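Local coordinates for capsid protein (PDB 7LNK), which builds the T=1 icosahedral capsid of gorilla bocavirus 1, a parvovirus whose shell is assembled from sixty copies of this chain, at residues V123-D128 / S207-N212; S137-E142 / P402-I407. All blocks are in the same frame, centred on the assembly; numbering follows the deposited sequence.

Contact 1 (V123-D128 / S207-N212); sequences VHIFCD and SEFTFN
The phenyl ring of F209 reaches across between two facing strands and is met by I125 and C127, which approach it in different ways. I125 comes at the rim: its CG2 methyl lies near the ring plane, 3.5 Å from CZ of F209, and is also close to CE2. For I125, chi1 of -68° sets CG1 beside the backbone N and puts CG2 anti to it, toward F209, while the two side chains cross at a slant. C127 approaches neither squarely over the face nor at the edge. Its CB is 3.4 Å from CE1 of F209, and its sulfur adds an oblique Cys-aromatic contact, SG lying 4.8 Å from the centroid of the F209 ring and 35° off the ring normal. OG of S207 lies alongside the same isoleucine methyl, 3.9 Å from CG2 of I125. The two strands run almost parallel in space, at 6° with axes 9.2 Å apart, but belong to opposite sheets. Strand 207-223 pairs with 86-108, and 123-128 lies between 199-201 and 415-420, as strands G and E do in the BIDG and CHEF sheets of the parvovirus jelly roll. F209 also touches V96 and I98 beside it in its own sheet and I416 in the facing one, so its ring bridges the sandwich interior. Between these two strands the chemistry is dispersive, with a contribution from the polarisable sulfur; cohesion here depends on the fit of alkyl, thiol and phenyl surfaces rather than on directed polar bonds.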
loop_
_atom_site.group_PDB
_atom_site.type_symbol
_atom_site.label_atom_id
_atom_site.label_comp_id
_atom_site.label_asym_id
_atom_site.label_seq_id
_atom_site.Cartn_x
_atom_site.Cartn_y
_atom_site.Cartn_z
ATOM N N VAL A 123 23.339 -32.331 88.914
ATOM C CA VAL A 123 23.899 -31.247 89.699
ATOM C C VAL A 123 23.183 -29.961 89.316
ATOM O O VAL A 123 22.906 -29.702 88.143
ATOM C CB VAL A 123 25.433 -31.153 89.495
ATOM C CG1 VAL A 123 25.783 -30.821 88.063
ATOM C CG2 VAL A 123 26.045 -30.165 90.431
ATOM N N HIS A 124 22.845 -29.173 90.328
ATOM C CA HIS A 124 22.166 -27.899 90.157
ATOM C C HIS A 124 23.191 -26.802 89.927
ATOM O O HIS A 124 24.200 -26.737 90.629
ATOM C CB HIS A 124 21.333 -27.576 91.393
ATOM C CG HIS A 124 20.252 -28.567 91.670
ATOM N ND1 HIS A 124 19.087 -28.621 90.940
ATOM C CD2 HIS A 124 20.177 -29.572 92.570
ATOM C CE1 HIS A 124 18.324 -29.593 91.402
ATOM N NE2 HIS A 124 18.965 -30.189 92.388
ATOM N N ILE A 125 22.937 -25.947 88.945
ATOM C CA ILE A 125 23.773 -24.785 88.678
ATOM C C ILE A 125 22.874 -23.573 88.530
ATOM O O ILE A 125 21.969 -23.562 87.691
ATOM C CB ILE A 125 24.649 -24.967 87.427
ATOM C CG1 ILE A 125 25.700 -26.043 87.660
ATOM C CG2 ILE A 125 25.340 -23.680 87.091
ATOM C CD1 ILE A 125 25.348 -27.364 87.084
ATOM N N PHE A 126 23.123 -22.557 89.345
ATOM C CA PHE A 126 22.357 -21.322 89.286
ATOM C C PHE A 126 23.299 -20.136 89.362
ATOM O O PHE A 126 24.027 -19.989 90.345
ATOM C CB PHE A 126 21.327 -21.274 90.410
ATOM C CG PHE A 126 20.634 -19.966 90.528
ATOM C CD1 PHE A 126 19.680 -19.593 89.613
ATOM C CD2 PHE A 126 20.908 -19.124 91.582
ATOM C CE1 PHE A 126 19.050 -18.390 89.724
ATOM C CE2 PHE A 126 20.269 -17.927 91.700
ATOM C CZ PHE A 126 19.341 -17.558 90.770
ATOM N N CYS A 127 23.289 -19.298 88.336
ATOM C CA CYS A 127 23.962 -18.011 88.379
ATOM C C CYS A 127 22.945 -16.937 88.717
ATOM O O CYS A 127 21.903 -16.837 88.066
ATOM C CB CYS A 127 24.643 -17.682 87.052
ATOM S SG CYS A 127 25.567 -16.124 87.034
ATOM N N ASP A 128 23.245 -16.141 89.731
ATOM C CA ASP A 128 22.383 -15.028 90.085
ATOM C C ASP A 128 23.011 -13.746 89.546
ATOM O O ASP A 128 23.958 -13.196 90.097
ATOM C CB ASP A 128 22.207 -14.974 91.598
ATOM C CG ASP A 128 21.211 -13.936 92.041
ATOM O OD1 ASP A 128 20.570 -13.301 91.185
ATOM O OD2 ASP A 128 21.081 -13.749 93.262
ATOM N N SER A 207 27.324 -26.099 81.122
ATOM C CA SER A 207 26.691 -24.792 81.159
ATOM C C SER A 207 27.756 -23.716 81.041
ATOM O O SER A 207 28.911 -23.927 81.405
ATOM C CB SER A 207 25.881 -24.597 82.441
ATOM O OG SER A 207 26.716 -24.644 83.578
ATOM N N GLU A 208 27.358 -22.561 80.519
ATOM C CA GLU A 208 28.264 -21.435 80.379
ATOM C C GLU A 208 27.537 -20.146 80.712
ATOM O O GLU A 208 26.319 -20.051 80.558
ATOM C CB GLU A 208 28.851 -21.350 78.974
ATOM C CG GLU A 208 27.843 -21.089 77.899
ATOM C CD GLU A 208 28.454 -21.139 76.523
ATOM O OE1 GLU A 208 29.693 -21.062 76.424
ATOM O OE2 GLU A 208 27.697 -21.254 75.538
ATOM N N PHE A 209 28.296 -19.158 81.167
ATOM C CA PHE A 209 27.756 -17.898 81.643
ATOM C C PHE A 209 28.627 -16.764 81.136
ATOM O O PHE A 209 29.853 -16.829 81.228
ATOM C CB PHE A 209 27.716 -17.871 83.163
ATOM C CG PHE A 209 26.899 -18.964 83.752
ATOM C CD1 PHE A 209 25.538 -18.833 83.886
ATOM C CD2 PHE A 209 27.492 -20.143 84.144
ATOM C CE1 PHE A 209 24.792 -19.847 84.414
ATOM C CE2 PHE A 209 26.746 -21.157 84.674
ATOM C CZ PHE A 209 25.396 -21.008 84.810
ATOM N N THR A 210 27.996 -15.729 80.601
ATOM C CA THR A 210 28.701 -14.554 80.117
ATOM C C THR A 210 28.343 -13.371 80.996
ATOM O O THR A 210 27.224 -13.292 81.509
ATOM C CB THR A 210 28.354 -14.250 78.663
ATOM O OG1 THR A 210 26.947 -14.022 78.548
ATOM C CG2 THR A 210 28.739 -15.410 77.778
ATOM N N PHE A 211 29.292 -12.468 81.178
ATOM C CA PHE A 211 29.071 -11.244 81.924
ATOM C C PHE A 211 29.833 -10.116 81.256
ATOM O O PHE A 211 30.993 -10.280 80.876
ATOM C CB PHE A 211 29.518 -11.391 83.371
ATOM C CG PHE A 211 29.352 -10.146 84.177
ATOM C CD1 PHE A 211 28.123 -9.805 84.694
ATOM C CD2 PHE A 211 30.423 -9.312 84.411
ATOM C CE1 PHE A 211 27.971 -8.666 85.424
ATOM C CE2 PHE A 211 30.267 -8.170 85.140
ATOM C CZ PHE A 211 29.046 -7.848 85.648
ATOM N N ASN A 212 29.178 -8.972 81.113
ATOM C CA ASN A 212 29.791 -7.781 80.550
ATOM C C ASN A 212 30.034 -6.768 81.653
ATOM O O ASN A 212 29.093 -6.318 82.308
ATOM C CB ASN A 212 28.915 -7.169 79.462
ATOM C CG ASN A 212 28.779 -8.062 78.261
ATOM O OD1 ASN A 212 27.677 -8.325 77.793
ATOM N ND2 ASN A 212 29.903 -8.518 77.736
#

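Contact 2 (S137-E142 / P402-I407); sequences SHPWDE and PFDGSI
Two reverse turns meet near the centre of the chain, where their touching residues are buried in the assembled capsid and a third subunit packs alongside: a type II beta turn from H138 to D141 and a type I turn from P402 to G405, the latter running into an Asx turn at D404. The bridging pair is W140 and D404. The indole edge points at the carboxylate, NE1 of W140 donating a weak, bent hydrogen bond of 3.5 Å to OD2 of D404, with an N-H...O angle of 134°. Ring and carboxylate planes are turned 55° apart, and CB of D404 also lies in the indole plane at its edge. P139 adds an apolar surface next to this bond: its CB is 3.8 Å from OD2 of D404, and its CG faces OG of S406. The other carboxylate oxygen is used within its own segment. With CG of D404 tucked between the backbone N and carbonyl carbon (chi1 62°), OD1 takes two bonds, 2.7 Å from N of S406, which approaches from above the carboxylate plane, and 2.9 Å from OG of S406, on the syn side. This pair probably fixes the rotation of the carboxylate, with OD2 turned to the indole; the donors would also favour a charged carboxylate. Within the H138-D141 turn, ND1 of H138 donates to O of P139. Around the junction, H385 and W327 meet the W140 ring, R239 of a third subunit makes a cation-pi contact with it, and P139 and S406 both pack on C389 of strand 388-390, alongside which 402-407 leads into strand 407-409.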
loop_
_atom_site.group_PDB
_atom_site.type_symbol
_atom_site.label_atom_id
_atom_site.label_comp_id
_atom_site.label_asym_id
_atom_site.label_seq_id
_atom_site.Cartn_x
_atom_site.Cartn_y
_atom_site.Cartn_z
ATOM N N SER A 137 29.804 -13.854 97.656
ATOM C CA SER A 137 31.189 -13.448 97.772
ATOM C C SER A 137 31.318 -12.157 98.561
ATOM O O SER A 137 30.403 -11.334 98.613
ATOM C CB SER A 137 31.802 -13.272 96.387
ATOM O OG SER A 137 33.139 -12.819 96.474
ATOM N N HIS A 138 32.475 -12.000 99.186
ATOM C CA HIS A 138 32.891 -10.784 99.855
ATOM C C HIS A 138 34.379 -10.620 99.616
ATOM O O HIS A 138 35.097 -11.615 99.483
ATOM C CB HIS A 138 32.583 -10.833 101.357
ATOM C CG HIS A 138 32.874 -9.558 102.077
ATOM N ND1 HIS A 138 34.113 -9.266 102.601
ATOM C CD2 HIS A 138 32.104 -8.472 102.307
ATOM C CE1 HIS A 138 34.080 -8.072 103.161
ATOM N NE2 HIS A 138 32.874 -7.567 102.992
ATOM N N PRO A 139 34.858 -9.387 99.505
ATOM C CA PRO A 139 36.286 -9.177 99.266
ATOM C C PRO A 139 37.150 -9.863 100.308
ATOM O O PRO A 139 36.779 -9.983 101.476
ATOM C CB PRO A 139 36.423 -7.659 99.332
ATOM C CG PRO A 139 35.127 -7.173 98.894
ATOM C CD PRO A 139 34.098 -8.139 99.350
ATOM N N TRP A 140 38.315 -10.318 99.859
ATOM C CA TRP A 140 39.371 -10.943 100.644
ATOM C C TRP A 140 38.965 -12.283 101.232
ATOM O O TRP A 140 39.533 -12.701 102.240
ATOM C CB TRP A 140 39.847 -10.031 101.774
ATOM C CG TRP A 140 40.446 -8.766 101.289
ATOM C CD1 TRP A 140 39.829 -7.562 101.187
ATOM C CD2 TRP A 140 41.773 -8.579 100.801
ATOM N NE1 TRP A 140 40.690 -6.629 100.686
ATOM C CE2 TRP A 140 41.894 -7.229 100.437
ATOM C CE3 TRP A 140 42.875 -9.419 100.646
ATOM C CZ2 TRP A 140 43.067 -6.702 99.925
ATOM C CZ3 TRP A 140 44.036 -8.890 100.134
ATOM C CH2 TRP A 140 44.125 -7.549 99.781
ATOM N N ASP A 141 38.000 -12.968 100.634
ATOM C CA ASP A 141 37.655 -14.311 101.067
ATOM C C ASP A 141 38.627 -15.327 100.491
ATOM O O ASP A 141 39.232 -15.117 99.440
ATOM C CB ASP A 141 36.233 -14.662 100.646
ATOM C CG ASP A 141 35.195 -13.920 101.441
ATOM O OD1 ASP A 141 35.555 -13.338 102.484
ATOM O OD2 ASP A 141 34.017 -13.932 101.036
ATOM N N GLU A 142 38.763 -16.449 101.187
ATOM C CA GLU A 142 39.619 -17.532 100.734
ATOM C C GLU A 142 38.899 -18.520 99.832
ATOM O O GLU A 142 39.496 -19.522 99.432
ATOM C CB GLU A 142 40.210 -18.268 101.933
ATOM C CG GLU A 142 41.178 -17.429 102.713
ATOM C CD GLU A 142 41.729 -18.144 103.914
ATOM O OE1 GLU A 142 41.215 -19.227 104.251
ATOM O OE2 GLU A 142 42.683 -17.625 104.522
ATOM N N PRO A 402 36.344 2.241 97.827
ATOM C CA PRO A 402 36.692 1.283 98.880
ATOM C C PRO A 402 38.177 1.333 99.191
ATOM O O PRO A 402 39.019 1.293 98.297
ATOM C CB PRO A 402 36.273 -0.058 98.281
ATOM C CG PRO A 402 35.166 0.290 97.381
ATOM C CD PRO A 402 35.509 1.621 96.788
ATOM N N PHE A 403 38.499 1.438 100.479
ATOM C CA PHE A 403 39.884 1.673 100.865
ATOM C C PHE A 403 40.759 0.446 100.696
ATOM O O PHE A 403 41.984 0.578 100.674
ATOM C CB PHE A 403 39.964 2.172 102.300
ATOM C CG PHE A 403 39.381 3.530 102.500
ATOM C CD1 PHE A 403 39.147 4.359 101.426
ATOM C CD2 PHE A 403 39.109 3.997 103.762
ATOM C CE1 PHE A 403 38.623 5.610 101.610
ATOM C CE2 PHE A 403 38.589 5.248 103.949
ATOM C CZ PHE A 403 38.348 6.055 102.876
ATOM N N ASP A 404 40.174 -0.743 100.581
ATOM C CA ASP A 404 40.989 -1.908 100.271
ATOM C C ASP A 404 41.455 -1.888 98.824
ATOM O O ASP A 404 42.450 -2.534 98.484
ATOM C CB ASP A 404 40.222 -3.194 100.577
ATOM C CG ASP A 404 38.961 -3.348 99.744
ATOM O OD1 ASP A 404 38.713 -2.530 98.839
ATOM O OD2 ASP A 404 38.219 -4.318 99.982
ATOM N N GLY A 405 40.758 -1.152 97.965
ATOM C CA GLY A 405 41.092 -1.066 96.561
ATOM C C GLY A 405 40.152 -1.796 95.634
ATOM O O GLY A 405 40.267 -1.626 94.416
ATOM N N SER A 406 39.233 -2.602 96.155
ATOM C CA SER A 406 38.300 -3.319 95.304
ATOM C C SER A 406 37.309 -2.352 94.675
ATOM O O SER A 406 36.998 -1.301 95.228
ATOM C CB SER A 406 37.556 -4.385 96.101
ATOM O OG SER A 406 36.762 -3.785 97.104
ATOM N N ILE A 407 36.806 -2.723 93.508
ATOM C CA ILE A 407 35.932 -1.868 92.717
ATOM C C ILE A 407 34.490 -2.207 93.050
ATOM O O ILE A 407 34.022 -3.310 92.754
ATOM C CB ILE A 407 36.198 -2.043 91.218
ATOM C CG1 ILE A 407 37.601 -1.570 90.876
ATOM C CG2 ILE A 407 35.172 -1.292 90.403
ATOM C CD1 ILE A 407 38.022 -1.944 89.492
#

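The centre of contact 1 lies about 21 Å from the centre of the chain and the contact is partly buried, whereas contact 2 lies near that centre and its touching residues are all buried. The first joins regular strands across the jelly-roll sandwich through apolar and sulfur-aromatic packing. The second joins loops through a weak indole-carboxylate bond and proline packing, with the carboxylate held in place by bonds from its own segment. They share no segment, but 137-142 follows strand 123-128 and I407 packs on strand 207-223. Contact 2 is also the one bordered by another subunit, with salt bridges from D141 and E142, while contact 1 has little beyond H124 packing on a neighbouring subunit.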